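Local atomic coordinates of polysaccharide Lyase Family 6 (Bacteroides cellulosilyticus, PDB entry 6QPS), a protein that cleaves alginate as a mannuronic acid-specific lyase of polysaccharide lyase family 6 and binds calcium. Residues A[24-29]-A[47-52]; A[32-37]-A[60-65]; A[90-95]-A[115-120]. All coordinates share one frame; numbering follows the deposited sequence.

Contact 1: A[24-29]-A[47-52]; sequences YTFSPK and DAVVLK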
ATOM      1  N   TYR A  24      27.488  -4.261  21.027  1.00 19.56           N
ATOM      2  CA  TYR A  24      27.839  -2.944  21.546  1.00 18.34           C
ATOM      3  C   TYR A  24      26.576  -2.377  22.179  1.00 18.31           C
ATOM      4  O   TYR A  24      25.581  -2.151  21.482  1.00 18.65           O
ATOM      5  CB  TYR A  24      28.286  -2.036  20.399  1.00 18.11           C
ATOM      6  CG  TYR A  24      29.571  -2.466  19.726  1.00 19.97           C
ATOM      7  CD1 TYR A  24      30.788  -1.992  20.182  1.00 24.47           C
ATOM      8  CD2 TYR A  24      29.565  -3.326  18.628  1.00 20.42           C
ATOM      9  CE1 TYR A  24      31.961  -2.365  19.592  1.00 24.31           C
ATOM     10  CE2 TYR A  24      30.748  -3.712  18.015  1.00 21.69           C
ATOM     11  CZ  TYR A  24      31.947  -3.221  18.508  1.00 25.32           C
ATOM     12  OH  TYR A  24      33.139  -3.597  17.921  1.00 29.11           O
ATOM     13  N   THR A  25      26.624  -2.126  23.484  0.73 19.16           N
ATOM     14  CA  THR A  25      25.450  -1.726  24.245  0.73 17.24           C
ATOM     15  C   THR A  25      25.525  -0.252  24.611  0.73 18.81           C
ATOM     16  O   THR A  25      26.595   0.259  24.969  0.73 20.24           O
ATOM     17  CB  THR A  25      25.331  -2.583  25.504  0.73 21.45           C
ATOM     18  OG1 THR A  25      25.242  -3.963  25.119  0.73 24.61           O
ATOM     19  CG2 THR A  25      24.107  -2.192  26.314  0.73 20.67           C
ATOM     20  N   PHE A  26      24.378   0.422  24.519  1.00 15.90           N
ATOM     21  CA  PHE A  26      24.288   1.847  24.789  1.00 15.98           C
ATOM     22  C   PHE A  26      23.016   2.161  25.562  1.00 18.37           C
ATOM     23  O   PHE A  26      22.014   1.445  25.464  1.00 19.39           O
ATOM     24  CB  PHE A  26      24.210   2.625  23.457  1.00 18.92           C
ATOM     25  CG  PHE A  26      25.405   2.434  22.586  1.00 17.47           C
ATOM     26  CD1 PHE A  26      26.528   3.242  22.745  1.00 19.92           C
ATOM     27  CD2 PHE A  26      25.428   1.433  21.623  1.00 17.28           C
ATOM     28  CE1 PHE A  26      27.658   3.057  21.956  1.00 19.64           C
ATOM     29  CE2 PHE A  26      26.558   1.247  20.829  1.00 16.61           C
ATOM     30  CZ  PHE A  26      27.666   2.064  21.000  1.00 18.12           C
ATOM     31  N   SER A  27      23.062   3.273  26.307  1.00 18.60           N
ATOM     32  CA  SER A  27      21.923   3.816  27.035  1.00 20.68           C
ATOM     33  C   SER A  27      21.626   5.209  26.495  1.00 19.12           C
ATOM     34  O   SER A  27      22.408   5.738  25.695  1.00 19.69           O
ATOM     35  CB  SER A  27      22.246   3.875  28.526  1.00 24.43           C
ATOM     36  OG  SER A  27      22.316   2.567  29.074  1.00 23.40           O
ATOM     37  N   PRO A  28      20.524   5.837  26.915  1.00 21.00           N
ATOM     38  CA  PRO A  28      20.196   7.180  26.394  1.00 21.86           C
ATOM     39  C   PRO A  28      21.287   8.222  26.585  1.00 25.39           C
ATOM     40  O   PRO A  28      21.418   9.124  25.748  1.00 29.68           O
ATOM     41  CB  PRO A  28      18.906   7.545  27.143  1.00 23.70           C
ATOM     42  CG  PRO A  28      18.248   6.203  27.382  1.00 25.20           C
ATOM     43  CD  PRO A  28      19.398   5.239  27.656  1.00 22.40           C
ATOM     44  N   LYS A  29      22.077   8.138  27.652  1.00 21.61           N
ATOM     45  CA  LYS A  29      23.172   9.084  27.833  1.00 21.47           C
ATOM     46  C   LYS A  29      24.284   8.908  26.807  1.00 25.65           C
ATOM     47  O   LYS A  29      25.176   9.761  26.735  1.00 28.58           O
ATOM     48  CB  LYS A  29      23.758   8.943  29.239  1.00 22.92           C
ATOM     49  CG  LYS A  29      24.500   7.633  29.463  1.00 27.23           C
ATOM     50  CD  LYS A  29      25.123   7.583  30.862  1.00 34.63           C
ATOM     51  CE  LYS A  29      26.065   6.393  30.998  1.00 40.29           C
ATOM     52  NZ  LYS A  29      27.261   6.532  30.120  1.00 41.16           N
ATOM     53  N   ASP A  47      27.571  -8.296  14.015  1.00 16.87           N
ATOM     54  CA  ASP A  47      27.615  -7.402  15.159  1.00 16.78           C
ATOM     55  C   ASP A  47      26.218  -6.841  15.426  1.00 14.78           C
ATOM     56  O   ASP A  47      25.364  -6.790  14.534  1.00 15.07           O
ATOM     57  CB  ASP A  47      28.520  -6.194  14.895  1.00 15.68           C
ATOM     58  CG  ASP A  47      30.004  -6.523  14.922  1.00 21.20           C
ATOM     59  OD1 ASP A  47      30.391  -7.665  15.251  1.00 21.27           O
ATOM     60  OD2 ASP A  47      30.796  -5.608  14.606  1.00 20.72           O
ATOM     61  N   ALA A  48      25.998  -6.396  16.661  1.00 16.67           N
ATOM     62  CA  ALA A  48      24.733  -5.779  17.040  1.00 15.89           C
ATOM     63  C   ALA A  48      24.993  -4.519  17.850  1.00 13.83           C
ATOM     64  O   ALA A  48      25.883  -4.490  18.704  1.00 16.62           O
ATOM     65  CB  ALA A  48      23.851  -6.753  17.848  1.00 18.21           C
ATOM     66  N   VAL A  49      24.212  -3.482  17.566  1.00 13.98           N
ATOM     67  CA  VAL A  49      24.116  -2.275  18.387  1.00 14.62           C
ATOM     68  C   VAL A  49      22.827  -2.402  19.189  1.00 14.19           C
ATOM     69  O   VAL A  49      21.743  -2.467  18.609  1.00 14.10           O
ATOM     70  CB  VAL A  49      24.107  -1.012  17.511  1.00 15.27           C
ATOM     71  CG1 VAL A  49      23.806   0.219  18.344  1.00 14.31           C
ATOM     72  CG2 VAL A  49      25.456  -0.872  16.767  1.00 16.78           C
ATOM     73  N   VAL A  50      22.948  -2.455  20.512  1.00 15.41           N
ATOM     74  CA  VAL A  50      21.862  -2.850  21.410  1.00 15.76           C
ATOM     75  C   VAL A  50      21.558  -1.695  22.352  1.00 15.55           C
ATOM     76  O   VAL A  50      22.452  -1.213  23.057  1.00 16.57           O
ATOM     77  CB  VAL A  50      22.257  -4.088  22.235  1.00 17.10           C
ATOM     78  CG1 VAL A  50      21.125  -4.509  23.169  1.00 20.59           C
ATOM     79  CG2 VAL A  50      22.691  -5.244  21.331  1.00 19.18           C
ATOM     80  N   LEU A  51      20.295  -1.273  22.381  1.00 15.75           N
ATOM     81  CA  LEU A  51      19.861  -0.131  23.185  1.00 16.61           C
ATOM     82  C   LEU A  51      19.147  -0.613  24.446  1.00 16.27           C
ATOM     83  O   LEU A  51      18.113  -1.285  24.367  1.00 16.98           O
ATOM     84  CB  LEU A  51      18.936   0.762  22.356  1.00 15.59           C
ATOM     85  CG  LEU A  51      19.619   1.752  21.406  1.00 17.33           C
ATOM     86  CD1 LEU A  51      20.634   1.067  20.512  1.00 20.13           C
ATOM     87  CD2 LEU A  51      18.573   2.503  20.594  1.00 15.27           C
ATOM     88  N   LYS A  52      19.688  -0.248  25.601  1.00 15.88           N
ATOM     89  CA  LYS A  52      19.045  -0.523  26.881  1.00 16.45           C
ATOM     90  C   LYS A  52      17.732   0.251  26.999  1.00 17.10           C
ATOM     91  O   LYS A  52      17.485   1.232  26.283  1.00 17.18           O
ATOM     92  CB  LYS A  52      19.999  -0.175  28.027  1.00 18.16           C
ATOM     93  CG  LYS A  52      21.291  -1.003  28.005  1.00 21.14           C
ATOM     94  CD  LYS A  52      22.090  -0.863  29.301  1.00 28.24           C
ATOM     95  CE  LYS A  52      21.463  -1.675  30.424  1.00 32.21           C
ATOM     96  NZ  LYS A  52      21.526  -3.142  30.154  1.00 32.18           N
TER
HETATM   97  O   HOH W   1      33.165  -5.020  15.629  1.00 30.37           O

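Contact 2: A[32-37]-A[60-65]; sequences PAMKQL and KEINFT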
ATOM      1  N   PRO A  32      25.653  10.150  21.509  1.00 21.18           N
ATOM      2  CA  PRO A  32      26.755  10.505  20.618  1.00 21.44           C
ATOM      3  C   PRO A  32      27.580   9.304  20.181  1.00 20.74           C
ATOM      4  O   PRO A  32      27.822   9.124  18.980  1.00 21.07           O
ATOM      5  CB  PRO A  32      27.571  11.526  21.428  1.00 21.13           C
ATOM      6  CG  PRO A  32      26.568  12.137  22.375  1.00 21.52           C
ATOM      7  CD  PRO A  32      25.607  11.018  22.720  1.00 21.08           C
ATOM      8  N   ALA A  33      28.003   8.455  21.126  1.00 21.31           N
ATOM      9  CA  ALA A  33      28.805   7.285  20.778  1.00 20.29           C
ATOM     10  C   ALA A  33      27.999   6.289  19.954  1.00 18.06           C
ATOM     11  O   ALA A  33      28.551   5.614  19.083  1.00 18.67           O
ATOM     12  CB  ALA A  33      29.330   6.615  22.051  1.00 22.19           C
ATOM     13  N   MET A  34      26.699   6.178  20.228  0.71 17.63           N
ATOM     14  CA  MET A  34      25.845   5.283  19.455  0.71 16.98           C
ATOM     15  C   MET A  34      25.791   5.718  17.998  0.71 16.31           C
ATOM     16  O   MET A  34      25.992   4.902  17.085  0.71 17.07           O
ATOM     17  CB  MET A  34      24.438   5.266  20.064  0.71 17.85           C
ATOM     18  CG  MET A  34      23.445   4.325  19.373  0.71 18.91           C
ATOM     19  SD  MET A  34      21.728   4.595  19.900  0.71 16.54           S
ATOM     20  CE  MET A  34      21.315   6.078  18.974  0.71 20.38           C
ATOM     21  N   LYS A  35      25.504   7.003  17.764  1.00 18.44           N
ATOM     22  CA  LYS A  35      25.459   7.517  16.397  1.00 17.11           C
ATOM     23  C   LYS A  35      26.796   7.338  15.686  1.00 15.95           C
ATOM     24  O   LYS A  35      26.833   6.986  14.501  1.00 16.60           O
ATOM     25  CB  LYS A  35      25.075   8.997  16.419  1.00 17.40           C
ATOM     26  CG  LYS A  35      23.656   9.274  16.887  1.00 18.05           C
ATOM     27  CD  LYS A  35      23.405  10.746  17.186  1.00 20.37           C
ATOM     28  CE  LYS A  35      23.765  11.662  16.027  1.00 22.70           C
ATOM     29  NZ  LYS A  35      23.440  13.089  16.333  1.00 26.98           N
ATOM     30  N   GLN A  36      27.907   7.550  16.386  1.00 17.81           N
ATOM     31  CA  GLN A  36      29.201   7.441  15.720  1.00 20.31           C
ATOM     32  C   GLN A  36      29.452   6.021  15.240  1.00 18.50           C
ATOM     33  O   GLN A  36      29.921   5.812  14.116  1.00 18.42           O
ATOM     34  CB  GLN A  36      30.311   7.871  16.663  1.00 28.17           C
ATOM     35  CG  GLN A  36      30.428   9.347  16.804  1.00 46.10           C
ATOM     36  CD  GLN A  36      30.793   9.738  18.223  1.00 59.82           C
ATOM     37  OE1 GLN A  36      31.306   8.926  18.981  1.00 65.83           O
ATOM     38  NE2 GLN A  36      30.524  10.974  18.588  1.00 59.59           N
ATOM     39  N   LEU A  37      29.138   5.025  16.073  1.00 16.83           N
ATOM     40  CA  LEU A  37      29.395   3.641  15.699  1.00 16.22           C
ATOM     41  C   LEU A  37      28.484   3.213  14.557  1.00 16.52           C
ATOM     42  O   LEU A  37      28.938   2.585  13.588  1.00 15.59           O
ATOM     43  CB  LEU A  37      29.212   2.724  16.905  1.00 15.49           C
ATOM     44  CG  LEU A  37      29.381   1.235  16.633  1.00 15.82           C
ATOM     45  CD1 LEU A  37      30.755   0.912  16.079  1.00 17.82           C
ATOM     46  CD2 LEU A  37      29.150   0.460  17.953  1.00 17.19           C
ATOM     47  N   LYS A  60      18.561  13.379  15.704  1.00 17.19           N
ATOM     48  CA  LYS A  60      18.874  14.314  14.615  1.00 17.02           C
ATOM     49  C   LYS A  60      19.478  13.530  13.445  1.00 16.22           C
ATOM     50  O   LYS A  60      18.954  12.465  13.088  1.00 17.18           O
ATOM     51  CB  LYS A  60      19.709  15.476  15.140  1.00 20.26           C
ATOM     52  CG  LYS A  60      18.972  16.358  16.157  1.00 24.14           C
ATOM     53  CD  LYS A  60      19.893  17.394  16.793  1.00 36.41           C
ATOM     54  CE  LYS A  60      20.903  16.733  17.726  1.00 49.35           C
ATOM     55  NZ  LYS A  60      22.320  17.035  17.353  1.00 53.96           N
ATOM     56  N   GLU A  61      20.540  14.032  12.815  1.00 15.00           N
ATOM     57  CA  GLU A  61      21.106  13.370  11.648  1.00 15.21           C
ATOM     58  C   GLU A  61      21.872  12.142  12.119  1.00 18.10           C
ATOM     59  O   GLU A  61      22.856  12.264  12.867  1.00 19.08           O
ATOM     60  CB  GLU A  61      22.015  14.326  10.881  1.00 19.32           C
ATOM     61  CG  GLU A  61      21.271  15.476  10.202  1.00 32.03           C
ATOM     62  CD  GLU A  61      22.112  16.178   9.156  1.00 49.92           C
ATOM     63  OE1 GLU A  61      21.551  16.996   8.397  1.00 56.59           O
ATOM     64  OE2 GLU A  61      23.333  15.920   9.097  1.00 54.58           O
ATOM     65  N   ILE A  62      21.423  10.965  11.691  1.00 16.46           N
ATOM     66  CA  ILE A  62      22.040   9.700  12.080  1.00 14.20           C
ATOM     67  C   ILE A  62      22.103   8.788  10.862  1.00 14.96           C
ATOM     68  O   ILE A  62      21.141   8.686  10.092  1.00 13.38           O
ATOM     69  CB  ILE A  62      21.300   9.046  13.266  1.00 13.96           C
ATOM     70  CG1 ILE A  62      21.874   7.666  13.596  1.00 16.87           C
ATOM     71  CG2 ILE A  62      19.796   8.947  12.980  1.00 15.61           C
ATOM     72  CD1 ILE A  62      21.301   7.050  14.884  1.00 17.15           C
ATOM     73  N   ASN A  63      23.258   8.164  10.666  1.00 13.57           N
ATOM     74  CA  ASN A  63      23.490   7.232   9.573  1.00 11.13           C
ATOM     75  C   ASN A  63      23.703   5.837  10.138  1.00 12.27           C
ATOM     76  O   ASN A  63      24.359   5.671  11.167  1.00 13.05           O
ATOM     77  CB  ASN A  63      24.734   7.648   8.771  1.00 12.68           C
ATOM     78  CG  ASN A  63      24.602   9.021   8.147  1.00 17.18           C
ATOM     79  OD1 ASN A  63      23.564   9.354   7.567  1.00 16.21           O
ATOM     80  ND2 ASN A  63      25.663   9.827   8.244  1.00 21.17           N
ATOM     81  N   PHE A  64      23.175   4.837   9.437  1.00 11.78           N
ATOM     82  CA  PHE A  64      23.407   3.422   9.733  1.00 10.74           C
ATOM     83  C   PHE A  64      24.002   2.835   8.468  1.00 10.33           C
ATOM     84  O   PHE A  64      23.304   2.703   7.455  1.00 11.83           O
ATOM     85  CB  PHE A  64      22.094   2.736  10.102  1.00 11.70           C
ATOM     86  CG  PHE A  64      22.221   1.274  10.493  1.00  9.67           C
ATOM     87  CD1 PHE A  64      23.442   0.700  10.842  1.00 11.82           C
ATOM     88  CD2 PHE A  64      21.086   0.476  10.512  1.00 12.26           C
ATOM     89  CE1 PHE A  64      23.520  -0.653  11.196  1.00 13.74           C
ATOM     90  CE2 PHE A  64      21.155  -0.865  10.873  1.00 11.49           C
ATOM     91  CZ  PHE A  64      22.371  -1.421  11.234  1.00 12.71           C
ATOM     92  N   THR A  65      25.292   2.524   8.507  1.00 11.37           N
ATOM     93  CA  THR A  65      25.972   2.000   7.334  1.00 10.51           C
ATOM     94  C   THR A  65      26.933   0.891   7.719  1.00 12.98           C
ATOM     95  O   THR A  65      27.405   0.803   8.850  1.00 16.09           O
ATOM     96  CB  THR A  65      26.697   3.113   6.545  1.00 13.24           C
ATOM     97  OG1 THR A  65      27.158   2.605   5.288  1.00 12.62           O
ATOM     98  CG2 THR A  65      27.871   3.687   7.315  1.00 15.49           C
TER
HETATM   99  O   HOH W   2      25.477   8.650  12.425  1.00 18.11           O
HETATM  100  O   HOH W   3      23.499  14.926  14.190  1.00 34.30           O
HETATM  101  O   HOH W   4      28.958   0.976  11.106  1.00 15.12           O

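Contact 3: A[90-95]-A[115-120]; sequences LRLKIY and DMIDFQ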
ATOM      1  N   LEU A  90      14.568  13.741  13.953  1.00 13.65           N
ATOM      2  CA  LEU A  90      15.213  12.557  13.401  1.00 13.31           C
ATOM      3  C   LEU A  90      15.395  12.661  11.892  1.00 13.75           C
ATOM      4  O   LEU A  90      14.459  13.008  11.167  1.00 14.13           O
ATOM      5  CB  LEU A  90      14.353  11.329  13.728  1.00 12.91           C
ATOM      6  CG  LEU A  90      14.817   9.969  13.226  1.00 13.51           C
ATOM      7  CD1 LEU A  90      16.206   9.621  13.775  1.00 16.31           C
ATOM      8  CD2 LEU A  90      13.815   8.849  13.551  1.00 13.88           C
ATOM      9  N   ARG A  91      16.597  12.312  11.413  1.00 13.01           N
ATOM     10  CA  ARG A  91      16.871  12.192   9.973  1.00 15.13           C
ATOM     11  C   ARG A  91      17.798  10.980   9.832  1.00 13.62           C
ATOM     12  O   ARG A  91      19.030  11.114   9.862  1.00 14.41           O
ATOM     13  CB  ARG A  91      17.446  13.457   9.329  1.00 12.93           C
ATOM     14  CG  ARG A  91      17.568  13.302   7.774  1.00 18.97           C
ATOM     15  CD  ARG A  91      17.899  14.630   7.081  1.00 29.83           C
ATOM     16  NE  ARG A  91      18.214  14.467   5.659  1.00 45.81           N
ATOM     17  CZ  ARG A  91      19.178  15.131   5.027  1.00 52.43           C
ATOM     18  NH1 ARG A  91      19.920  16.004   5.694  1.00 56.16           N
ATOM     19  NH2 ARG A  91      19.406  14.923   3.727  1.00 48.18           N
ATOM     20  N   LEU A  92      17.202   9.797   9.714  1.00 12.07           N
ATOM     21  CA  LEU A  92      17.929   8.536   9.675  1.00  9.76           C
ATOM     22  C   LEU A  92      18.105   8.101   8.230  1.00 10.88           C
ATOM     23  O   LEU A  92      17.125   8.029   7.478  1.00 12.83           O
ATOM     24  CB  LEU A  92      17.165   7.477  10.463  1.00 11.50           C
ATOM     25  CG  LEU A  92      17.571   6.014  10.295  1.00 12.08           C
ATOM     26  CD1 LEU A  92      19.028   5.831  10.709  1.00 14.24           C
ATOM     27  CD2 LEU A  92      16.641   5.102  11.090  1.00 15.03           C
ATOM     28  N   LYS A  93      19.352   7.826   7.839  1.00 11.11           N
ATOM     29  CA  LYS A  93      19.685   7.328   6.513  1.00 11.41           C
ATOM     30  C   LYS A  93      20.364   5.979   6.686  1.00 10.94           C
ATOM     31  O   LYS A  93      21.277   5.852   7.517  1.00 13.17           O
ATOM     32  CB  LYS A  93      20.613   8.304   5.795  1.00 13.24           C
ATOM     33  CG  LYS A  93      19.947   9.630   5.442  1.00 15.91           C
ATOM     34  CD  LYS A  93      20.911  10.559   4.725  1.00 20.26           C
ATOM     35  CE  LYS A  93      20.190  11.465   3.728  1.00 31.96           C
ATOM     36  NZ  LYS A  93      19.652  10.686   2.560  1.00 33.11           N
ATOM     37  N   ILE A  94      19.931   4.996   5.899  1.00 10.61           N
ATOM     38  CA  ILE A  94      20.396   3.608   5.948  1.00  9.63           C
ATOM     39  C   ILE A  94      20.968   3.283   4.571  1.00 10.05           C
ATOM     40  O   ILE A  94      20.266   3.413   3.563  1.00 10.23           O
ATOM     41  CB  ILE A  94      19.228   2.658   6.278  1.00 12.38           C
ATOM     42  CG1 ILE A  94      18.555   3.009   7.614  1.00 12.65           C
ATOM     43  CG2 ILE A  94      19.696   1.198   6.279  1.00 12.28           C
ATOM     44  CD1 ILE A  94      17.124   2.475   7.734  1.00 13.53           C
ATOM     45  N   TYR A  95      22.227   2.854   4.513  1.00 10.26           N
ATOM     46  CA  TYR A  95      22.852   2.588   3.223  1.00 10.79           C
ATOM     47  C   TYR A  95      23.998   1.620   3.455  1.00 11.77           C
ATOM     48  O   TYR A  95      24.706   1.719   4.454  1.00 13.26           O
ATOM     49  CB  TYR A  95      23.320   3.882   2.523  1.00 12.10           C
ATOM     50  CG  TYR A  95      24.153   4.827   3.377  1.00 12.01           C
ATOM     51  CD1 TYR A  95      23.542   5.705   4.262  1.00 13.12           C
ATOM     52  CD2 TYR A  95      25.538   4.850   3.301  1.00 12.72           C
ATOM     53  CE1 TYR A  95      24.273   6.557   5.038  1.00 13.62           C
ATOM     54  CE2 TYR A  95      26.283   5.711   4.087  1.00 14.19           C
ATOM     55  CZ  TYR A  95      25.639   6.555   4.966  1.00 13.76           C
ATOM     56  OH  TYR A  95      26.362   7.412   5.757  1.00 15.61           O
ATOM     57  N   ASP A 115      12.047  13.720   5.012  1.00 13.15           N
ATOM     58  CA  ASP A 115      12.110  12.259   5.077  1.00 12.57           C
ATOM     59  C   ASP A 115      12.649  11.819   6.430  1.00 12.41           C
ATOM     60  O   ASP A 115      13.809  12.082   6.757  1.00 13.80           O
ATOM     61  CB  ASP A 115      12.981  11.714   3.934  1.00 14.22           C
ATOM     62  CG  ASP A 115      12.564  12.259   2.588  1.00 14.55           C
ATOM     63  OD1 ASP A 115      11.402  12.026   2.212  1.00 13.52           O
ATOM     64  OD2 ASP A 115      13.381  12.951   1.932  1.00 17.97           O
ATOM     65  N   MET A 116      11.829  11.112   7.208  1.00 10.98           N
ATOM     66  CA  MET A 116      12.257  10.717   8.544  1.00 10.49           C
ATOM     67  C   MET A 116      13.269   9.576   8.493  1.00 10.11           C
ATOM     68  O   MET A 116      14.346   9.669   9.096  1.00 11.17           O
ATOM     69  CB  MET A 116      11.058  10.348   9.412  1.00 11.52           C
ATOM     70  CG  MET A 116      11.420  10.211  10.886  1.00 11.32           C
ATOM     71  SD  MET A 116      10.007   9.915  11.984  1.00 12.24           S
ATOM     72  CE  MET A 116       9.656   8.199  11.617  1.00 14.23           C
ATOM     73  N   ILE A 117      12.931   8.489   7.792  1.00 10.31           N
ATOM     74  CA  ILE A 117      13.779   7.301   7.625  1.00  9.79           C
ATOM     75  C   ILE A 117      13.891   7.038   6.120  1.00 10.26           C
ATOM     76  O   ILE A 117      12.869   6.882   5.435  1.00 10.73           O
ATOM     77  CB  ILE A 117      13.190   6.064   8.330  1.00 10.94           C
ATOM     78  CG1 ILE A 117      12.985   6.328   9.825  1.00 11.18           C
ATOM     79  CG2 ILE A 117      14.068   4.831   8.085  1.00 13.54           C
ATOM     80  CD1 ILE A 117      12.258   5.181  10.552  1.00 12.70           C
ATOM     81  N   ASP A 118      15.124   6.968   5.606  1.00 11.06           N
ATOM     82  CA  ASP A 118      15.389   6.872   4.167  1.00 10.10           C
ATOM     83  C   ASP A 118      16.477   5.827   3.936  1.00  9.50           C
ATOM     84  O   ASP A 118      17.466   5.778   4.676  1.00 12.19           O
ATOM     85  CB  ASP A 118      15.813   8.249   3.626  1.00 11.66           C
ATOM     86  CG  ASP A 118      15.624   8.409   2.130  1.00 14.80           C
ATOM     87  OD1 ASP A 118      15.136   7.485   1.443  1.00 12.18           O
ATOM     88  OD2 ASP A 118      15.998   9.499   1.644  1.00 16.84           O
ATOM     89  N   PHE A 119      16.300   5.028   2.890  1.00  9.36           N
ATOM     90  CA  PHE A 119      17.205   3.923   2.537  1.00  9.42           C
ATOM     91  C   PHE A 119      18.257   4.339   1.491  1.00  9.58           C
ATOM     92  O   PHE A 119      18.644   3.551   0.609  1.00 10.09           O
ATOM     93  CB  PHE A 119      16.391   2.704   2.084  1.00  9.97           C
ATOM     94  CG  PHE A 119      15.783   1.886   3.234  1.00 10.47           C
ATOM     95  CD1 PHE A 119      14.742   2.389   4.009  1.00 12.40           C
ATOM     96  CD2 PHE A 119      16.231   0.600   3.521  1.00 11.93           C
ATOM     97  CE1 PHE A 119      14.195   1.634   5.054  1.00 12.43           C
ATOM     98  CE2 PHE A 119      15.656  -0.155   4.568  1.00 12.79           C
ATOM     99  CZ  PHE A 119      14.655   0.387   5.333  1.00 11.47           C
ATOM    100  N   GLN A 120      18.760   5.565   1.623  1.00 10.05           N
ATOM    101  CA  GLN A 120      19.804   6.115   0.776  1.00 11.82           C
ATOM    102  C   GLN A 120      20.639   7.075   1.615  1.00 12.29           C
ATOM    103  O   GLN A 120      20.108   7.786   2.479  1.00 12.20           O
ATOM    104  CB  GLN A 120      19.169   6.872  -0.407  1.00 14.61           C
ATOM    105  CG  GLN A 120      20.124   7.595  -1.329  1.00 15.58           C
ATOM    106  CD  GLN A 120      19.413   8.339  -2.442  1.00 12.62           C
ATOM    107  OE1 GLN A 120      19.591   8.034  -3.610  1.00 16.07           O
ATOM    108  NE2 GLN A 120      18.637   9.351  -2.075  1.00 15.15           N
TER
HETATM  109  O   HOH W   5      16.079  10.469   6.323  1.00 14.11           O
HETATM  110  O   HOH W   6      16.962  11.291   3.690  1.00 26.60           O

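Contact 1: A[24-29]-A[47-52]
The ring of Phe26 overlaps the isopropyl group of Val49, CE2 coming to 3.8 Å from Val49 CG1. The two side chains lie on the same face of paired parallel strands at the N-terminal end of a right-handed parallel beta-helix, and helix 31-40 covers that face, packing on Tyr24, Phe26, Val49 and Leu51. With CG beside its backbone N (chi1 -61°), Phe26 brings its ring alongside Val49, CD2 and CE2 both near CG1. The backbones engage as parallel strands do: residues 24 and 26 each donate to and accept from the partner strand, Tyr24 N reaching Ala48 O at 2.8 Å and Lys52 N reaching Phe26 O at 2.9 Å. Asp47 OD2 lies at the edge of the Tyr24 ring, in its plane and 3.9 Å from CE2, the carboxylate turned 68° from the ring. OD2 also accepts from Gln44 N and OD1 from Lys22 N, backbone partners that fix the carboxylate's rotation. Lys52 CD passes 3.4 Å from Ser27 OG, and the bends beyond it carry NZ to its salt bridge with Glu79. One water joins the ring to the acid, 2.7 Å from Tyr24 OH and donating to Asp47 OD2 at 2.6 Å.

Contact 2: A[32-37]-A[60-65]
The flat groups that meet the helix here are backbone peptides of the strand, not rings: Lys35 CE lies 3.3 Å from the carbonyl oxygen Glu61 O, and the N-H of Asn63 faces a water held by the helix. This is the cap of a right-handed parallel beta-helix, where helix 31-40 lies across the end of the coil and the axis of 32-37 runs at 42° to that of strand 62-65. Lys35 carries most of the helix's side of the contact. Its methylenes cross obliquely over Ile62, CG resting 3.8 Å from CD1; that methyl is presented by a fully extended isoleucine chain (chi1 175°), whose flanks also touch Leu38, Leu90 and Leu92. Beyond CG the lysine bends at chi3 (54°), bringing the ammonium group beside the backbone of residues 59-61. There NZ bonds to Leu59 O and to a water at 2.8 Å, which in turn donates to Glu61 O. These oxygens probably ease the closeness of a like charge, since Lys60 NZ is 4.2 Å from Lys35 NZ. Were an alanine here, Leu59 O and the water would probably lose their ammonium donor, and Ile62 CD1 the methylenes packed on it. Nearer the middle of the strand, a second water ties the backbones, donating to Lys35 O at 3.0 Å and accepting from Asn63 N at 2.9 Å.

Contact 3: A[90-95]-A[115-120]
Backbone hydrogen bonds set the pairing of Leu92 with Ile117 and of Lys93 with Asp118. Leu92 N donates to Met116 O, Asp118 N to Leu92 O and Ile94 N to Asp118 O, each close to 2.9 Å, in the alternating pattern of parallel strands. The pattern then stops: Phe119 turns away from strand geometry, and Gln120 N, though near Ile94 O, meets it at too poor an angle to bond.

Apolar contacts fill the side bearing Leu92 and Ile117. These two lie side by side and point the same way, Leu92 CD2 being 4.0 Å from Ile117 CG2. Such stacking of aliphatic residues from one coil on those of the next is characteristic of the interior of a right-handed parallel beta-helix; Phe106, Met132 and Ile137 from other strands also touch Ile117. Leu90 CD2 packs on Met116 CG at 3.8 Å. Ile94 CD1 touches Ile117 CG2 and also makes a CH-pi contact over one face of the Phe119 ring, offset toward the rim, 4.2 Å from the centroid and 17° off the normal.

Charged and polar groups gather on the reverse side. Lys93 runs along Gln120 O, and bends at chi3 and chi4 bring NZ back to 2.9 Å from that oxygen, well above the carbonyl plane; NZ also bonds to Gly121 O. Its salt bridge to Asp118 is long, 3.9 Å from NZ to OD2, while the other carboxylate oxygen pairs with Arg160. One water bridges this long pair, accepting from Lys93 NZ at 3.0 Å and donating to Asp118 OD2 at 2.9 Å.

In the fold
The three contacts follow the start of the parallel beta-helix from its end inward. Contacts 1 and 2 alternate along the chain, strand 23-26, helix 31-40, strand 48-51 and strand 54-67 coming in that order; their centres are about 12 Å apart, and Leu37 packs on Tyr24 and Phe26. Contact 3 comes later, its centre about 11 Å from that of contact 2 and about 19 Å from that of contact 1. Strands 54-67 and 90-95 are neighbours, so 60-65, 90-95 and 115-120 are successive rungs, joined by bonds such as Phe64 N to Lys93 O. Helix 31-40 thus covers the coil's end and contact 3 lies within its parallel stacking, all three away from the calcium site of later coils.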